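Local coordinates for hypothetical sugar ABC-transporter sugar binding protein (Arthrobacter globiformis, PDB 7BVT) that binds cyclic alpha-maltosyl-1,6-maltose, probably as the solute-binding component of a bacterial ABC transporter, at residues Val133-Ser138 / Trp318-Asp323; Ala139-Tyr144 / Val362-Asp367; Asp211-Asp216 / Pro372-Tyr377; Thr292-Glu297 / Ala366-Arg371. All blocks are in the same frame, centred on the assembly; numbering follows the deposited sequence.

Overall arrangement
Contacts 2 and 4 line the sugar site: their centres lie about 7 Å apart, they share Ala366 and Asp367, their strands 140-147 and 292-301 are neighbours in one sheet, and both touch the same glucose. Contacts 1 and 3 are packing farther out. Contact 1, centred about 18 Å from the centre of contact 2, involves strand 131-136 of that sheet, the chain running directly from Val133-Ser138 into Ala139-Tyr144. Contact 3 is centred about 14 Å from the centre of contact 4; its second segment, 372-377, follows directly after Arg371, and contact 4 is nested within the loop it closes. The site thus joins parts far apart in sequence.

Contact 1: Val133-Ser138 / Trp318-Asp323; sequences VSVPVS and WFLEPD
Val137 is gripped on several sides: its backbone bonds to Glu297, its carbonyl O takes a weak bond from Trp328 NE1, and its side chain packs against Phe319. Val137 and Phe319 cross at about a right angle, with Val137 CB 3.9 Å from Phe319 CE2 and its CG1 close to CD2 of the same ring. Phe319 reaches across because its CG stands opposite the backbone N (chi1 -157°), which swings the ring out from the last turn of its helix. The next residue, Leu320, points its two methyls at the strand. Leu320 CD1 meets Val135 CG2 tip to tip at 3.6 Å, whereas CD2 lies 3.5 Å from Pro136 O. That carbonyl oxygen is buried by the leucine and has no hydrogen-bond partner in the model. The contact is therefore held by hydrocarbon packing, with the polar bonds placed around it. In this solute-binding protein fold, the corner between helices 306-319 and 322-332, where Glu321 stands at the N-cap position, packs on strand 131-136 of the mixed sheet; Trp328 meets the Phe319 ring edge-to-face, Met47 of helix 38-53 touches that ring as well, and strand 292-301 pairs with the strand carrying Val135.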
loop_
_atom_site.group_PDB
_atom_site.type_symbol
_atom_site.label_atom_id
_atom_site.label_comp_id
_atom_site.label_asym_id
_atom_site.label_seq_id
_atom_site.Cartn_x
_atom_site.Cartn_y
_atom_site.Cartn_z
ATOM N N VAL A 133 -6.104 -16.281 -5.897
ATOM C CA VAL A 133 -5.657 -16.931 -4.630
ATOM C C VAL A 133 -5.766 -15.957 -3.446
ATOM O O VAL A 133 -5.736 -16.409 -2.304
ATOM C CB VAL A 133 -4.237 -17.488 -4.716
ATOM C CG1 VAL A 133 -4.195 -18.636 -5.722
ATOM C CG2 VAL A 133 -3.179 -16.402 -4.972
ATOM N N SER A 134 -5.879 -14.652 -3.688
ATOM C CA SER A 134 -6.139 -13.646 -2.650
ATOM C C SER A 134 -7.202 -12.645 -3.130
ATOM O O SER A 134 -7.404 -12.418 -4.340
ATOM C CB SER A 134 -4.874 -12.938 -2.186
ATOM O OG SER A 134 -4.317 -12.139 -3.220
ATOM N N VAL A 135 -7.844 -12.032 -2.165
ATOM C CA VAL A 135 -8.729 -10.879 -2.419
ATOM C C VAL A 135 -8.385 -9.861 -1.356
ATOM O O VAL A 135 -8.224 -10.202 -0.188
ATOM C CB VAL A 135 -10.215 -11.292 -2.464
ATOM C CG1 VAL A 135 -10.678 -11.867 -1.132
ATOM C CG2 VAL A 135 -11.119 -10.174 -2.904
ATOM N N PRO A 136 -8.333 -8.577 -1.677
ATOM C CA PRO A 136 -8.132 -7.578 -0.630
ATOM C C PRO A 136 -9.362 -7.472 0.269
ATOM O O PRO A 136 -10.474 -7.531 -0.176
ATOM C CB PRO A 136 -7.935 -6.295 -1.433
ATOM C CG PRO A 136 -8.722 -6.505 -2.685
ATOM C CD PRO A 136 -8.467 -7.958 -2.997
ATOM N N VAL A 137 -9.113 -7.284 1.563
ATOM C CA VAL A 137 -10.161 -7.006 2.569
ATOM C C VAL A 137 -9.908 -5.681 3.254
ATOM O O VAL A 137 -10.788 -5.248 4.004
ATOM C CB VAL A 137 -10.263 -8.153 3.581
ATOM C CG1 VAL A 137 -10.831 -9.365 2.865
ATOM C CG2 VAL A 137 -8.962 -8.474 4.274
ATOM N N SER A 138 -8.797 -5.012 2.961
ATOM C CA SER A 138 -8.607 -3.587 3.318
ATOM C C SER A 138 -7.660 -2.976 2.291
ATOM O O SER A 138 -7.004 -3.756 1.553
ATOM C CB SER A 138 -8.025 -3.436 4.670
ATOM O OG SER A 138 -6.683 -3.849 4.690
ATOM N N TRP A 318 -19.402 -12.452 2.328
ATOM C CA TRP A 318 -20.223 -11.553 3.184
ATOM C C TRP A 318 -19.413 -10.308 3.555
ATOM O O TRP A 318 -19.942 -9.181 3.492
ATOM C CB TRP A 318 -20.725 -12.350 4.401
ATOM C CG TRP A 318 -21.459 -11.483 5.364
ATOM C CD1 TRP A 318 -22.799 -11.210 5.367
ATOM C CD2 TRP A 318 -20.893 -10.805 6.507
ATOM N NE1 TRP A 318 -23.096 -10.337 6.391
ATOM C CE2 TRP A 318 -21.966 -10.126 7.129
ATOM C CE3 TRP A 318 -19.610 -10.693 7.077
ATOM C CZ2 TRP A 318 -21.778 -9.281 8.211
ATOM C CZ3 TRP A 318 -19.442 -9.915 8.201
ATOM C CH2 TRP A 318 -20.523 -9.267 8.791
ATOM N N PHE A 319 -18.171 -10.530 3.941
ATOM C CA PHE A 319 -17.241 -9.448 4.310
ATOM C C PHE A 319 -17.095 -8.450 3.157
ATOM O O PHE A 319 -16.905 -7.261 3.417
ATOM C CB PHE A 319 -15.891 -10.021 4.731
ATOM C CG PHE A 319 -15.133 -9.060 5.602
ATOM C CD1 PHE A 319 -15.490 -8.866 6.932
ATOM C CD2 PHE A 319 -14.041 -8.374 5.106
ATOM C CE1 PHE A 319 -14.756 -8.021 7.740
ATOM C CE2 PHE A 319 -13.312 -7.538 5.935
ATOM C CZ PHE A 319 -13.683 -7.353 7.247
ATOM N N LEU A 320 -17.240 -8.913 1.912
ATOM C CA LEU A 320 -16.997 -8.052 0.715
ATOM C C LEU A 320 -18.296 -7.478 0.146
ATOM O O LEU A 320 -18.247 -6.844 -0.913
ATOM C CB LEU A 320 -16.233 -8.891 -0.315
ATOM C CG LEU A 320 -14.763 -9.118 0.059
ATOM C CD1 LEU A 320 -14.095 -10.120 -0.863
ATOM C CD2 LEU A 320 -13.971 -7.801 0.091
ATOM N N GLU A 321 -19.445 -7.681 0.803
ATOM C CA GLU A 321 -20.690 -7.006 0.348
ATOM C C GLU A 321 -20.563 -5.522 0.680
ATOM O O GLU A 321 -19.906 -5.151 1.685
ATOM C CB GLU A 321 -21.914 -7.638 1.004
ATOM C CG GLU A 321 -22.093 -9.087 0.612
ATOM C CD GLU A 321 -23.270 -9.813 1.226
ATOM O OE1 GLU A 321 -23.971 -9.208 2.072
ATOM O OE2 GLU A 321 -23.477 -10.977 0.854
ATOM N N PRO A 322 -21.202 -4.641 -0.118
ATOM C CA PRO A 322 -21.027 -3.201 0.065
ATOM C C PRO A 322 -21.315 -2.717 1.492
ATOM O O PRO A 322 -20.580 -1.862 2.018
ATOM C CB PRO A 322 -21.988 -2.573 -0.948
ATOM C CG PRO A 322 -22.254 -3.645 -1.969
ATOM C CD PRO A 322 -22.013 -4.989 -1.304
ATOM N N ASP A 323 -22.399 -3.203 2.103
ATOM C CA ASP A 323 -22.744 -2.724 3.465
ATOM C C ASP A 323 -21.613 -3.012 4.443
ATOM O O ASP A 323 -21.357 -2.150 5.321
ATOM C CB ASP A 323 -24.024 -3.359 4.007
ATOM C CG ASP A 323 -25.276 -2.845 3.310
ATOM O OD1 ASP A 323 -25.160 -1.943 2.441
ATOM O OD2 ASP A 323 -26.363 -3.337 3.697
#

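Contact 2: Ala139-Tyr144 / Val362-Asp367; sequences ANNLGY and VEQMAD. With GLC (alpha-D-glucopyranose), chain B.
Ala139 sets its methyl against the end of Met365, CB to CE at 3.9 Å, a contact made possible by a methionine chain folded back at both chi2 and chi3. Asn140 turns the other way, toward the sugar: its ND2 gives GLC O2 a nearly straight hydrogen bond of 2.9 Å (174°). Asn141 returns to the helix side. Its OD1 takes a weak, bent bond from Gln364 NE2, the two amide planes standing 69° apart, while ND2 is held by Tyr361 O and lies 3.5 Å from Met365 SD. At Leu142 the backbone carries the contact. Gln364 NE2 donates to Leu142 O over 2.8 Å, coming from above the carbonyl plane, and Thr292 OG1 bonds to the same oxygen. The extended Gln364 chain is fixed at its far end, where OE1 accepts from Val282 N, and this holds NE2 against Asn141 OD1 and the Leu142 carbonyl. Asn140 and Leu142 belong to the glycan pocket, so the strand has one side toward the sugar and the other toward 362-367. Strand 140-147 is bordered by strands 258-262, 277-280 and 292-301; Gln364 and Met365, following helix 359-363, cover the Asn141 side, while Trp199 of helix 195-207 packs on Asn140 and Leu142.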
loop_
_atom_site.group_PDB
_atom_site.type_symbol
_atom_site.label_atom_id
_atom_site.label_comp_id
_atom_site.label_asym_id
_atom_site.label_seq_id
_atom_site.Cartn_x
_atom_site.Cartn_y
_atom_site.Cartn_z
ATOM N N ALA A 139 -7.639 -1.679 2.179
ATOM C CA ALA A 139 -6.678 -1.018 1.273
ATOM C C ALA A 139 -6.204 0.275 1.904
ATOM O O ALA A 139 -6.825 0.828 2.801
ATOM C CB ALA A 139 -7.312 -0.763 -0.063
ATOM N N ASN A 140 -5.057 0.716 1.425
ATOM C CA ASN A 140 -4.472 2.023 1.738
ATOM C C ASN A 140 -3.621 2.421 0.535
ATOM O O ASN A 140 -3.393 1.593 -0.395
ATOM C CB ASN A 140 -3.682 1.971 3.037
ATOM C CG ASN A 140 -2.539 0.981 3.032
ATOM O OD1 ASN A 140 -1.662 1.063 2.175
ATOM N ND2 ASN A 140 -2.450 0.155 4.052
ATOM N N ASN A 141 -3.223 3.676 0.489
ATOM C CA ASN A 141 -2.343 4.163 -0.573
ATOM C C ASN A 141 -1.579 5.385 -0.096
ATOM O O ASN A 141 -1.789 5.890 1.019
ATOM C CB ASN A 141 -3.073 4.327 -1.912
ATOM C CG ASN A 141 -4.067 5.461 -1.925
ATOM O OD1 ASN A 141 -3.770 6.600 -1.521
ATOM N ND2 ASN A 141 -5.232 5.180 -2.462
ATOM N N LEU A 142 -0.566 5.716 -0.877
ATOM C CA LEU A 142 0.329 6.833 -0.526
ATOM C C LEU A 142 -0.255 8.114 -1.086
ATOM O O LEU A 142 -0.659 8.160 -2.238
ATOM C CB LEU A 142 1.729 6.589 -1.075
ATOM C CG LEU A 142 2.526 5.543 -0.329
ATOM C CD1 LEU A 142 3.806 5.205 -1.115
ATOM C CD2 LEU A 142 2.911 6.021 1.021
ATOM N N GLY A 143 -0.163 9.148 -0.273
ATOM C CA GLY A 143 -0.651 10.473 -0.620
ATOM C C GLY A 143 0.353 11.515 -0.222
ATOM O O GLY A 143 1.390 11.207 0.377
ATOM N N TYR A 144 0.018 12.740 -0.532
ATOM C CA TYR A 144 0.867 13.896 -0.159
ATOM C C TYR A 144 0.266 14.547 1.072
ATOM O O TYR A 144 -0.892 14.908 1.047
ATOM C CB TYR A 144 0.931 14.863 -1.347
ATOM C CG TYR A 144 1.722 16.118 -1.096
ATOM C CD1 TYR A 144 3.093 16.104 -1.220
ATOM C CD2 TYR A 144 1.113 17.301 -0.726
ATOM C CE1 TYR A 144 3.872 17.242 -0.989
ATOM C CE2 TYR A 144 1.869 18.433 -0.471
ATOM C CZ TYR A 144 3.241 18.394 -0.565
ATOM O OH TYR A 144 3.956 19.539 -0.376
ATOM N N VAL A 362 -9.015 8.432 -1.187
ATOM C CA VAL A 362 -10.128 7.646 -1.771
ATOM C C VAL A 362 -10.106 7.806 -3.286
ATOM O O VAL A 362 -10.237 6.814 -4.001
ATOM C CB VAL A 362 -11.466 8.061 -1.136
ATOM C CG1 VAL A 362 -12.601 7.350 -1.860
ATOM C CG2 VAL A 362 -11.473 7.795 0.369
ATOM N N GLU A 363 -9.956 9.040 -3.766
ATOM C CA GLU A 363 -10.024 9.359 -5.205
ATOM C C GLU A 363 -8.829 8.692 -5.901
ATOM O O GLU A 363 -8.983 8.231 -7.019
ATOM C CB GLU A 363 -10.071 10.884 -5.352
ATOM C CG GLU A 363 -11.414 11.427 -4.878
ATOM C CD GLU A 363 -11.583 12.925 -5.080
ATOM O OE1 GLU A 363 -12.708 13.354 -5.251
ATOM O OE2 GLU A 363 -10.576 13.639 -5.043
ATOM N N GLN A 364 -7.727 8.496 -5.182
ATOM C CA GLN A 364 -6.519 7.907 -5.815
ATOM C C GLN A 364 -6.736 6.417 -6.060
ATOM O O GLN A 364 -5.883 5.831 -6.733
ATOM C CB GLN A 364 -5.277 8.056 -4.936
ATOM C CG GLN A 364 -4.730 9.481 -4.983
ATOM C CD GLN A 364 -3.380 9.608 -4.301
ATOM O OE1 GLN A 364 -2.495 10.308 -4.826
ATOM N NE2 GLN A 364 -3.182 8.959 -3.140
ATOM N N MET A 365 -7.775 5.769 -5.483
ATOM C CA MET A 365 -7.924 4.302 -5.681
ATOM C C MET A 365 -8.024 4.018 -7.184
ATOM O O MET A 365 -7.494 3.006 -7.603
ATOM C CB MET A 365 -9.131 3.754 -4.920
ATOM C CG MET A 365 -8.901 3.712 -3.424
ATOM S SD MET A 365 -7.597 2.631 -2.900
ATOM C CE MET A 365 -8.276 1.039 -3.387
ATOM N N ALA A 366 -8.541 4.950 -7.979
ATOM C CA ALA A 366 -8.704 4.804 -9.430
ATOM C C ALA A 366 -7.358 4.759 -10.148
ATOM O O ALA A 366 -7.286 4.128 -11.216
ATOM C CB ALA A 366 -9.554 5.961 -9.924
ATOM N N ASP A 367 -6.332 5.403 -9.607
ATOM C CA ASP A 367 -5.010 5.517 -10.268
ATOM C C ASP A 367 -3.941 4.666 -9.569
ATOM O O ASP A 367 -2.770 4.852 -9.863
ATOM C CB ASP A 367 -4.625 6.989 -10.310
ATOM C CG ASP A 367 -5.620 7.847 -11.086
ATOM O OD1 ASP A 367 -5.991 7.442 -12.207
ATOM O OD2 ASP A 367 -5.966 8.909 -10.596
HETATM C C1 GLC B . 1.856 -0.276 4.634
HETATM C C2 GLC B . 1.183 -1.135 3.609
HETATM C C3 GLC B . 2.112 -2.230 3.148
HETATM C C4 GLC B . 3.417 -1.577 2.664
HETATM C C5 GLC B . 4.055 -0.807 3.813
HETATM C C6 GLC B . 5.347 -0.112 3.349
HETATM O O2 GLC B . -0.058 -1.556 4.145
HETATM O O3 GLC B . 1.459 -2.999 2.124
HETATM O O4 GLC B . 4.360 -2.541 2.237
HETATM O O5 GLC B . 3.162 0.205 4.207
HETATM O O6 GLC B . 6.136 0.159 4.504
#

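Contact 3: Asp211-Asp216 / Pro372-Tyr377; sequences DFLTAD and PNTALY
Leu213 and Pro372 supply the aliphatic part of this contact, crossing at about a right angle with Leu213 CD1 3.7 Å from Pro372 CG. Leu213 CD1 also reaches Thr374 CG2 at 3.9 Å, so one methyl fills the angle between the proline ring and the threonine. Leu213 also touches Val409 and Leu413 of helix 398-415.

Aromatic packing comes next. The Phe212 ring receives Pro372 CG at its edge, 4.1 Å from CD2, and offers CE2 to the edge of the Tyr377 ring, 3.9 Å from CE1. Phe212 also meets Phe384 edge-to-face and rests on Thr198, Gln202 and Leu205 of helix 195-207. In this solute-binding protein the contact joins two loops. Segment 211-216 lies between helix 195-207 and helix 225-239; its partner 372-377 follows strand 368-369 and leads into helix 377-392.

The polar bonds lie within each loop rather than between them. Thr374 sets OG1 opposite its own backbone N (chi1 173°), where it accepts from Leu376 N at 3.2 Å. This capping bond, together with Tyr377 N to Thr374 O at 3.0 Å, closes a type I turn that leads into the helix, while CG2, on the threonine's other branch, is left to face Leu213. Across the way Thr214 OG1 donates to Asp216 OD1 over 3.0 Å, nearly along the C-O axis. The hydroxyl of Tyr377 bonds to Glu195 OE2, in the sugar pocket, and to Gln202 NE2, which settles where the ring stands beside Phe212.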
loop_
_atom_site.group_PDB
_atom_site.type_symbol
_atom_site.label_atom_id
_atom_site.label_comp_id
_atom_site.label_asym_id
_atom_site.label_seq_id
_atom_site.Cartn_x
_atom_site.Cartn_y
_atom_site.Cartn_z
ATOM N N ASP A 211 7.791 1.514 -15.593
ATOM C CA ASP A 211 7.399 0.195 -15.081
ATOM C C ASP A 211 8.479 -0.244 -14.113
ATOM O O ASP A 211 9.663 0.080 -14.334
ATOM C CB ASP A 211 7.202 -0.791 -16.236
ATOM C CG ASP A 211 6.192 -0.326 -17.259
ATOM O OD1 ASP A 211 5.031 -0.276 -16.930
ATOM O OD2 ASP A 211 6.605 -0.048 -18.405
ATOM N N PHE A 212 8.120 -1.069 -13.132
ATOM C CA PHE A 212 9.101 -1.583 -12.148
ATOM C C PHE A 212 9.680 -2.894 -12.678
ATOM O O PHE A 212 10.870 -2.926 -13.003
ATOM C CB PHE A 212 8.495 -1.675 -10.739
ATOM C CG PHE A 212 9.490 -2.067 -9.693
ATOM C CD1 PHE A 212 10.509 -1.206 -9.350
ATOM C CD2 PHE A 212 9.443 -3.313 -9.094
ATOM C CE1 PHE A 212 11.440 -1.586 -8.397
ATOM C CE2 PHE A 212 10.375 -3.692 -8.157
ATOM C CZ PHE A 212 11.374 -2.823 -7.790
ATOM N N LEU A 213 8.859 -3.945 -12.733
ATOM C CA LEU A 213 9.279 -5.187 -13.453
ATOM C C LEU A 213 8.525 -5.304 -14.768
ATOM O O LEU A 213 7.540 -4.599 -15.054
ATOM C CB LEU A 213 9.020 -6.421 -12.589
ATOM C CG LEU A 213 9.687 -6.485 -11.212
ATOM C CD1 LEU A 213 9.520 -7.828 -10.536
ATOM C CD2 LEU A 213 11.159 -6.087 -11.241
ATOM N N THR A 214 8.999 -6.217 -15.616
ATOM C CA THR A 214 8.265 -6.569 -16.861
ATOM C C THR A 214 6.956 -7.251 -16.479
ATOM O O THR A 214 6.800 -7.659 -15.307
ATOM C CB THR A 214 9.133 -7.484 -17.733
ATOM O OG1 THR A 214 9.446 -8.590 -16.897
ATOM C CG2 THR A 214 10.364 -6.769 -18.246
ATOM N N ALA A 215 6.048 -7.399 -17.439
ATOM C CA ALA A 215 4.669 -7.896 -17.189
ATOM C C ALA A 215 4.716 -9.326 -16.633
ATOM O O ALA A 215 3.881 -9.642 -15.786
ATOM C CB ALA A 215 3.818 -7.814 -18.436
ATOM N N ASP A 216 5.734 -10.118 -16.986
ATOM C CA ASP A 216 5.888 -11.491 -16.423
ATOM C C ASP A 216 6.792 -11.542 -15.177
ATOM O O ASP A 216 7.113 -12.639 -14.720
ATOM C CB ASP A 216 6.352 -12.438 -17.541
ATOM C CG ASP A 216 7.777 -12.237 -17.993
ATOM O OD1 ASP A 216 8.469 -11.364 -17.419
ATOM O OD2 ASP A 216 8.201 -12.988 -18.908
ATOM N N PRO A 372 4.610 -5.817 -7.950
ATOM C CA PRO A 372 4.554 -7.084 -8.664
ATOM C C PRO A 372 4.404 -8.279 -7.719
ATOM O O PRO A 372 4.928 -8.299 -6.605
ATOM C CB PRO A 372 5.883 -7.166 -9.380
ATOM C CG PRO A 372 6.787 -6.343 -8.493
ATOM C CD PRO A 372 5.935 -5.184 -7.990
ATOM N N ASN A 373 3.644 -9.263 -8.202
ATOM C CA ASN A 373 3.192 -10.420 -7.388
ATOM C C ASN A 373 4.201 -11.576 -7.469
ATOM O O ASN A 373 3.799 -12.731 -7.433
ATOM C CB ASN A 373 1.760 -10.826 -7.717
ATOM C CG ASN A 373 1.604 -11.400 -9.091
ATOM O OD1 ASN A 373 2.579 -11.449 -9.866
ATOM N ND2 ASN A 373 0.382 -11.820 -9.389
ATOM N N THR A 374 5.480 -11.264 -7.510
ATOM C CA THR A 374 6.547 -12.305 -7.467
ATOM C C THR A 374 6.868 -12.625 -6.019
ATOM O O THR A 374 6.969 -11.741 -5.193
ATOM C CB THR A 374 7.766 -11.871 -8.283
ATOM O OG1 THR A 374 8.785 -12.849 -8.034
ATOM C CG2 THR A 374 8.273 -10.477 -7.983
ATOM N N ALA A 375 7.104 -13.923 -5.726
ATOM C CA ALA A 375 7.569 -14.404 -4.421
ATOM C C ALA A 375 8.991 -13.928 -4.077
ATOM O O ALA A 375 9.307 -13.875 -2.864
ATOM C CB ALA A 375 7.479 -15.908 -4.438
ATOM N N LEU A 376 9.729 -13.436 -5.057
ATOM C CA LEU A 376 11.083 -12.850 -4.829
ATOM C C LEU A 376 10.960 -11.348 -4.556
ATOM O O LEU A 376 11.984 -10.700 -4.370
ATOM C CB LEU A 376 11.910 -13.129 -6.077
ATOM C CG LEU A 376 12.266 -14.612 -6.264
ATOM C CD1 LEU A 376 12.736 -14.912 -7.678
ATOM C CD2 LEU A 376 13.287 -14.999 -5.238
ATOM N N TYR A 377 9.753 -10.803 -4.451
ATOM C CA TYR A 377 9.652 -9.315 -4.346
ATOM C C TYR A 377 10.469 -8.767 -3.175
ATOM O O TYR A 377 11.172 -7.762 -3.332
ATOM C CB TYR A 377 8.182 -8.860 -4.253
ATOM C CG TYR A 377 8.106 -7.363 -4.126
ATOM C CD1 TYR A 377 8.425 -6.562 -5.209
ATOM C CD2 TYR A 377 7.869 -6.757 -2.919
ATOM C CE1 TYR A 377 8.420 -5.173 -5.101
ATOM C CE2 TYR A 377 7.828 -5.370 -2.795
ATOM C CZ TYR A 377 8.138 -4.584 -3.884
ATOM O OH TYR A 377 8.163 -3.210 -3.712
#

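Contact 4: Thr292-Glu297 / Ala366-Arg371; sequences TNLGGE and ADAHAR. With GLC (alpha-D-glucopyranose), chain B.
Arg371 NH1 joins Leu294 O to the glucose, donating 3.1 Å to the carbonyl and 3.0 Å to GLC O3. The neighbouring NH2 of Arg371 gives GLC O4 a 2.8 Å bond (165°) close to the guanidinium plane, and also forms a salt bridge with Glu195 OE2. On the strand side Gly296 N makes a weak bond to GLC O2, and Gly295 brings CA to 3.3 Å from GLC O3, so bare backbone lies against the sugar.

One shell out, a water molecule gathers four bonds: it donates to Asn293 OD1 and Leu294 O and accepts from Arg371 N and NE. The guanidinium is thereby tied at NE as well as at NH1 and NH2, which fixes its rotation. A bend at chi3 (-71°) turns it toward the sugar. The Asn293 side chain crosses the arginine chain at about a right angle, the flat groups 74° apart, and its ND2 is bound by Trp199 O and Gln202 OE1.

Further out, a short, weakly bonded parallel pairing, with Asn293 opposite His369, joins the two segments. His369 N donates to Thr292 O at 2.8 Å, almost straight, and His369 O accepts from Leu294 N at 3.0 Å. Leu294 CG presses tightly on Ala368 CB, while the His369 ring stacks on Trp206. The pairing brings Arg371 and the Gly295-Gly296 backbone to the same glucose, in the glycan pocket of this solute-binding protein.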
loop_
_atom_site.group_PDB
_atom_site.type_symbol
_atom_site.label_atom_id
_atom_site.label_comp_id
_atom_site.label_asym_id
_atom_site.label_seq_id
_atom_site.Cartn_x
_atom_site.Cartn_y
_atom_site.Cartn_z
ATOM N N THR A 292 -0.362 6.112 -7.638
ATOM C CA THR A 292 0.086 5.820 -6.277
ATOM C C THR A 292 0.261 4.310 -6.102
ATOM O O THR A 292 0.094 3.576 -7.081
ATOM C CB THR A 292 -0.828 6.495 -5.255
ATOM O OG1 THR A 292 -0.160 6.340 -4.005
ATOM C CG2 THR A 292 -2.200 5.884 -5.218
ATOM N N ASN A 293 0.660 3.914 -4.889
ATOM C CA ASN A 293 1.031 2.523 -4.550
ATOM C C ASN A 293 0.032 2.000 -3.505
ATOM O O ASN A 293 -0.313 2.765 -2.606
ATOM C CB ASN A 293 2.446 2.499 -3.987
ATOM C CG ASN A 293 3.205 1.255 -4.363
ATOM O OD1 ASN A 293 2.620 0.235 -4.724
ATOM N ND2 ASN A 293 4.499 1.381 -4.265
ATOM N N LEU A 294 -0.454 0.779 -3.667
ATOM C CA LEU A 294 -1.463 0.143 -2.788
ATOM C C LEU A 294 -0.825 -0.678 -1.679
ATOM O O LEU A 294 0.063 -1.478 -1.931
ATOM C CB LEU A 294 -2.383 -0.743 -3.600
ATOM C CG LEU A 294 -3.340 -0.002 -4.524
ATOM C CD1 LEU A 294 -3.851 -0.895 -5.635
ATOM C CD2 LEU A 294 -4.488 0.595 -3.714
ATOM N N GLY A 295 -1.333 -0.489 -0.469
ATOM C CA GLY A 295 -1.067 -1.382 0.667
ATOM C C GLY A 295 -2.337 -2.008 1.160
ATOM O O GLY A 295 -3.393 -1.800 0.552
ATOM N N GLY A 296 -2.204 -2.739 2.240
ATOM C CA GLY A 296 -3.375 -3.264 2.944
ATOM C C GLY A 296 -3.431 -4.776 2.956
ATOM O O GLY A 296 -2.480 -5.440 2.471
ATOM N N GLU A 297 -4.514 -5.304 3.529
ATOM C CA GLU A 297 -4.596 -6.743 3.848
ATOM C C GLU A 297 -5.363 -7.522 2.789
ATOM O O GLU A 297 -6.369 -7.014 2.290
ATOM C CB GLU A 297 -5.299 -6.920 5.178
ATOM C CG GLU A 297 -4.358 -6.643 6.335
ATOM C CD GLU A 297 -3.991 -5.188 6.583
ATOM O OE1 GLU A 297 -4.893 -4.375 6.759
ATOM O OE2 GLU A 297 -2.788 -4.886 6.559
ATOM N N ALA A 366 -8.541 4.950 -7.979
ATOM C CA ALA A 366 -8.704 4.804 -9.430
ATOM C C ALA A 366 -7.358 4.759 -10.148
ATOM O O ALA A 366 -7.286 4.128 -11.216
ATOM C CB ALA A 366 -9.554 5.961 -9.924
ATOM N N ASP A 367 -6.332 5.403 -9.607
ATOM C CA ASP A 367 -5.010 5.517 -10.268
ATOM C C ASP A 367 -3.941 4.666 -9.569
ATOM O O ASP A 367 -2.770 4.852 -9.863
ATOM C CB ASP A 367 -4.625 6.989 -10.310
ATOM C CG ASP A 367 -5.620 7.847 -11.086
ATOM O OD1 ASP A 367 -5.991 7.442 -12.207
ATOM O OD2 ASP A 367 -5.966 8.909 -10.596
ATOM N N ALA A 368 -4.325 3.838 -8.619
ATOM C CA ALA A 368 -3.348 3.185 -7.741
ATOM C C ALA A 368 -2.869 1.907 -8.427
ATOM O O ALA A 368 -3.682 1.156 -9.115
ATOM C CB ALA A 368 -3.939 2.861 -6.401
ATOM N N HIS A 369 -1.575 1.652 -8.268
ATOM C CA HIS A 369 -0.923 0.442 -8.781
ATOM C C HIS A 369 -0.631 -0.495 -7.634
ATOM O O HIS A 369 -0.437 -0.008 -6.537
ATOM C CB HIS A 369 0.384 0.794 -9.476
ATOM C CG HIS A 369 0.274 1.631 -10.697
ATOM N ND1 HIS A 369 0.897 1.268 -11.866
ATOM C CD2 HIS A 369 -0.284 2.846 -10.930
ATOM C CE1 HIS A 369 0.655 2.159 -12.785
ATOM N NE2 HIS A 369 -0.018 3.159 -12.244
ATOM N N ALA A 370 -0.518 -1.794 -7.926
ATOM C CA ALA A 370 0.049 -2.781 -6.993
ATOM C C ALA A 370 1.461 -3.167 -7.434
ATOM O O ALA A 370 1.698 -3.255 -8.637
ATOM C CB ALA A 370 -0.819 -4.029 -6.933
ATOM N N ARG A 371 2.306 -3.430 -6.444
ATOM C CA ARG A 371 3.648 -4.033 -6.593
ATOM C C ARG A 371 3.516 -5.354 -7.325
ATOM O O ARG A 371 2.441 -5.968 -7.422
ATOM C CB ARG A 371 4.283 -4.120 -5.224
ATOM C CG ARG A 371 4.816 -2.749 -4.770
ATOM C CD ARG A 371 5.113 -2.652 -3.297
ATOM N NE ARG A 371 3.855 -2.650 -2.552
ATOM C CZ ARG A 371 3.760 -2.734 -1.243
ATOM N NH1 ARG A 371 2.560 -2.728 -0.660
ATOM N NH2 ARG A 371 4.855 -2.714 -0.514
HETATM C C1 GLC B . 1.856 -0.276 4.634
HETATM C C2 GLC B . 1.183 -1.135 3.609
HETATM C C3 GLC B . 2.112 -2.230 3.148
HETATM C C4 GLC B . 3.417 -1.577 2.664
HETATM C C5 GLC B . 4.055 -0.807 3.813
HETATM C C6 GLC B . 5.347 -0.112 3.349
HETATM O O2 GLC B . -0.058 -1.556 4.145
HETATM O O3 GLC B . 1.459 -2.999 2.124
HETATM O O4 GLC B . 4.360 -2.541 2.237
HETATM O O5 GLC B . 3.162 0.205 4.207
HETATM O O6 GLC B . 6.136 0.159 4.504
HETATM O O HOH W 1 1.472 -2.102 -3.965
#